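Local coordinates for protein peptide ABC transporter permease (Staphylococcus hominis, PDB 6EXS) that probably carries peptides across the cell membrane as a POT family transporter, and binds a thioalcohol-conjugated dipeptide that is a precursor of human axillary malodour, at residues Trp299-Gln304 with Leu377-Ile382. Sequence-based numbering, arbitrary orientation.
With C3H (2-[[(2~{R})-2-azanyl-3-[(3~{S})-3-methyl-1-oxidanyl-hexan-3-yl]sulfanyl-propanoyl]amino]ethanoic acid), chain O; OLC ((2R)-2,3-dihydroxypropyl (9Z)-octadec-9-enoate), chain F.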
loop_
_atom_site.group_PDB
_atom_site.type_symbol
_atom_site.label_atom_id
_atom_site.label_comp_id
_atom_site.label_asym_id
_atom_site.label_seq_id
_atom_site.Cartn_x
_atom_site.Cartn_y
_atom_site.Cartn_z
ATOM N N TRP A 299 4.511 -7.303 -5.818
ATOM C CA TRP A 299 4.593 -6.052 -5.066
ATOM C C TRP A 299 6.018 -5.601 -4.808
ATOM O O TRP A 299 6.227 -4.404 -4.648
ATOM C CB TRP A 299 3.777 -6.088 -3.767
ATOM C CG TRP A 299 2.315 -6.276 -3.991
ATOM C CD1 TRP A 299 1.565 -7.355 -3.626
ATOM C CD2 TRP A 299 1.435 -5.399 -4.707
ATOM N NE1 TRP A 299 0.266 -7.191 -4.040
ATOM C CE2 TRP A 299 0.155 -5.998 -4.705
ATOM C CE3 TRP A 299 1.588 -4.133 -5.295
ATOM C CZ2 TRP A 299 -0.957 -5.391 -5.303
ATOM C CZ3 TRP A 299 0.495 -3.533 -5.891
ATOM C CH2 TRP A 299 -0.761 -4.162 -5.903
ATOM N N SER A 300 7.001 -6.520 -4.813
ATOM C CA SER A 300 8.411 -6.135 -4.621
ATOM C C SER A 300 8.840 -5.222 -5.774
ATOM O O SER A 300 9.297 -4.106 -5.530
ATOM C CB SER A 300 9.312 -7.367 -4.519
ATOM O OG SER A 300 10.686 -7.012 -4.510
ATOM N N ILE A 301 8.588 -5.671 -7.021
ATOM C CA ILE A 301 8.875 -4.940 -8.249
ATOM C C ILE A 301 7.952 -3.729 -8.376
ATOM O O ILE A 301 8.449 -2.622 -8.581
ATOM C CB ILE A 301 8.877 -5.867 -9.490
ATOM C CG1 ILE A 301 10.094 -6.837 -9.414
ATOM C CG2 ILE A 301 8.906 -5.034 -10.792
ATOM C CD1 ILE A 301 10.146 -7.936 -10.462
ATOM N N GLN A 302 6.630 -3.920 -8.193
ATOM C CA GLN A 302 5.659 -2.821 -8.262
ATOM C C GLN A 302 5.944 -1.667 -7.267
ATOM O O GLN A 302 5.965 -0.514 -7.678
ATOM C CB GLN A 302 4.221 -3.345 -8.106
ATOM C CG GLN A 302 3.142 -2.388 -8.604
ATOM C CD GLN A 302 2.812 -1.272 -7.640
ATOM O OE1 GLN A 302 2.942 -1.384 -6.426
ATOM N NE2 GLN A 302 2.346 -0.167 -8.164
ATOM N N GLU A 303 6.157 -1.965 -5.977
ATOM C CA GLU A 303 6.412 -0.916 -4.981
ATOM C C GLU A 303 7.781 -0.222 -5.143
ATOM O O GLU A 303 8.044 0.782 -4.468
ATOM C CB GLU A 303 6.220 -1.438 -3.557
ATOM C CG GLU A 303 4.780 -1.779 -3.200
ATOM C CD GLU A 303 3.857 -0.620 -2.879
ATOM O OE1 GLU A 303 4.263 0.551 -3.064
ATOM O OE2 GLU A 303 2.717 -0.890 -2.439
ATOM N N GLN A 304 8.619 -0.714 -6.076
ATOM C CA GLN A 304 9.916 -0.102 -6.348
ATOM C C GLN A 304 9.818 1.041 -7.346
ATOM O O GLN A 304 10.796 1.757 -7.538
ATOM C CB GLN A 304 10.960 -1.136 -6.771
ATOM C CG GLN A 304 11.726 -1.740 -5.608
ATOM C CD GLN A 304 12.588 -2.888 -6.069
ATOM O OE1 GLN A 304 13.371 -2.769 -7.022
ATOM N NE2 GLN A 304 12.462 -4.032 -5.405
ATOM N N LEU A 377 9.033 -8.956 -16.388
ATOM C CA LEU A 377 9.284 -8.507 -17.769
ATOM C C LEU A 377 9.488 -6.988 -17.862
ATOM O O LEU A 377 10.186 -6.527 -18.763
ATOM C CB LEU A 377 8.174 -8.963 -18.727
ATOM C CG LEU A 377 8.214 -10.437 -19.121
ATOM C CD1 LEU A 377 6.828 -10.945 -19.464
ATOM C CD2 LEU A 377 9.224 -10.703 -20.252
ATOM N N SER A 378 8.898 -6.221 -16.917
ATOM C CA SER A 378 9.030 -4.767 -16.843
ATOM C C SER A 378 10.430 -4.372 -16.339
ATOM O O SER A 378 10.948 -3.328 -16.737
ATOM C CB SER A 378 7.918 -4.161 -15.988
ATOM O OG SER A 378 8.149 -4.281 -14.593
ATOM N N TYR A 379 11.043 -5.233 -15.489
ATOM C CA TYR A 379 12.412 -5.064 -14.973
ATOM C C TYR A 379 13.474 -5.574 -15.975
ATOM O O TYR A 379 14.532 -4.963 -16.080
ATOM C CB TYR A 379 12.575 -5.667 -13.566
ATOM C CG TYR A 379 12.539 -4.630 -12.460
ATOM C CD1 TYR A 379 11.782 -3.465 -12.587
ATOM C CD2 TYR A 379 13.233 -4.832 -11.266
ATOM C CE1 TYR A 379 11.746 -2.510 -11.571
ATOM C CE2 TYR A 379 13.191 -3.890 -10.236
ATOM C CZ TYR A 379 12.451 -2.728 -10.398
ATOM O OH TYR A 379 12.414 -1.786 -9.406
ATOM N N ILE A 380 13.163 -6.632 -16.757
ATOM C CA ILE A 380 14.040 -7.124 -17.837
ATOM C C ILE A 380 14.077 -6.047 -18.946
ATOM O O ILE A 380 15.143 -5.781 -19.496
ATOM C CB ILE A 380 13.587 -8.522 -18.374
ATOM C CG1 ILE A 380 13.766 -9.656 -17.313
ATOM C CG2 ILE A 380 14.237 -8.894 -19.712
ATOM C CD1 ILE A 380 15.191 -9.938 -16.772
ATOM N N LEU A 381 12.921 -5.406 -19.233
ATOM C CA LEU A 381 12.800 -4.332 -20.226
ATOM C C LEU A 381 13.736 -3.165 -19.880
ATOM O O LEU A 381 14.619 -2.873 -20.684
ATOM C CB LEU A 381 11.321 -3.868 -20.373
ATOM C CG LEU A 381 10.918 -2.703 -21.334
ATOM C CD1 LEU A 381 11.108 -1.312 -20.713
ATOM C CD2 LEU A 381 11.513 -2.832 -22.724
ATOM N N ILE A 382 13.574 -2.531 -18.684
ATOM C CA ILE A 382 14.388 -1.384 -18.266
ATOM C C ILE A 382 15.889 -1.770 -18.118
ATOM O O ILE A 382 16.755 -1.012 -18.566
ATOM C CB ILE A 382 13.801 -0.641 -17.028
ATOM C CG1 ILE A 382 14.432 0.761 -16.845
ATOM C CG2 ILE A 382 13.857 -1.467 -15.737
ATOM C CD1 ILE A 382 14.131 1.809 -17.960
HETATM O O2 C3H O . -3.074 2.995 -4.354
HETATM C C11 C3H O . -3.204 2.774 -5.505
HETATM O O3 C3H O . -3.903 1.798 -5.969
HETATM C C10 C3H O . -2.539 3.543 -6.609
HETATM N N1 C3H O . -1.279 4.128 -6.217
HETATM C C9 C3H O . -0.148 3.447 -6.285
HETATM O O1 C3H O . -0.018 2.322 -5.826
HETATM C C8 C3H O . 1.018 4.077 -6.973
HETATM N N C3H O . 0.775 5.506 -7.113
HETATM C C7 C3H O . 2.298 3.891 -6.156
HETATM S S C3H O . 3.456 2.606 -6.698
HETATM C C3 C3H O . 4.225 3.030 -8.351
HETATM C C4 C3H O . 5.086 4.243 -8.116
HETATM C C5 C3H O . 3.078 3.212 -9.354
HETATM C C6 C3H O . 3.431 3.770 -10.715
HETATM O O C3H O . 2.800 4.982 -10.969
HETATM C C2 C3H O . 5.093 1.882 -8.860
HETATM C C1 C3H O . 4.643 1.249 -10.166
HETATM C C C3H O . 5.568 0.141 -10.589
HETATM C C18 OLC F . 0.235 -7.314 -22.393
HETATM C C10 OLC F . 10.404 -7.508 -22.361
HETATM C C9 OLC F . 11.578 -7.005 -22.733
HETATM C C17 OLC F . 1.537 -8.026 -22.699
HETATM C C11 OLC F . 9.147 -7.617 -23.184
HETATM C C8 OLC F . 11.934 -6.397 -24.069
HETATM C C24 OLC F . 21.020 1.484 -29.157
HETATM C C16 OLC F . 2.777 -7.156 -22.521
HETATM C C12 OLC F . 7.884 -7.195 -22.438
HETATM C C7 OLC F . 13.322 -5.765 -24.092
HETATM C C15 OLC F . 4.068 -7.865 -22.909
HETATM C C13 OLC F . 6.603 -7.725 -23.064
HETATM C C6 OLC F . 13.607 -4.944 -25.339
HETATM C C14 OLC F . 5.337 -7.172 -22.438
HETATM C C5 OLC F . 15.038 -4.436 -25.448
HETATM C C4 OLC F . 15.270 -3.064 -24.836
HETATM C C3 OLC F . 15.750 -2.008 -25.824
HETATM C C2 OLC F . 17.270 -1.855 -25.885
HETATM C C21 OLC F . 19.653 0.652 -27.212
HETATM C C1 OLC F . 17.725 -0.639 -26.643
HETATM C C22 OLC F . 20.572 0.280 -28.353
HETATM O O19 OLC F . 16.991 0.175 -27.143
HETATM O O25 OLC F . 21.889 2.332 -28.413
HETATM O O23 OLC F . 21.711 -0.436 -27.859
HETATM O O20 OLC F . 19.064 -0.565 -26.690
#
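Over one face of the Tyr379 ring lies the branch methyl of Ile301, while the amide oxygen of Gln304 sits at the ring's edge, near its plane. Ile301 CG2 stands 3.9 Å from the ring centroid in a CH-pi contact displaced toward the rim. The methyl is 16° off the ring normal. Beta-branching gives Ile301 two gamma carbons beside the ring: CG2, anti to the backbone N, over its face, and CG1 farther off, 4.2 Å from Tyr379 CD2. Tyrosine adds a hydroxyl to an apolar ring, and Tyr379 OH donates to Gln304 OE1 at 2.8 Å from above the carbonyl plane, 44° out of it. The amide and ring planes are turned 63° apart, and the Gln304 chain, extended beyond CG, crosses the tyrosine side chain nearly at a right angle. In this major facilitator superfamily fold, the contact brings the last part of transmembrane helix 279-302 and the residues that follow it against helix 364-389. Helix 460-479 contributes Phe464, edge-to-face with Tyr379. Glutamine suits its buried place because a primary amide offers acceptor and donor together: OE1 takes Tyr379 and Tyr463, NE2 pairs with Asn448 OD1, and the amide's rotation is probably fixed. One residue after Ile301, Gln302 turns to the bound peptide conjugate, its NE2 lying 3.3 Å from the thioether S of C3H.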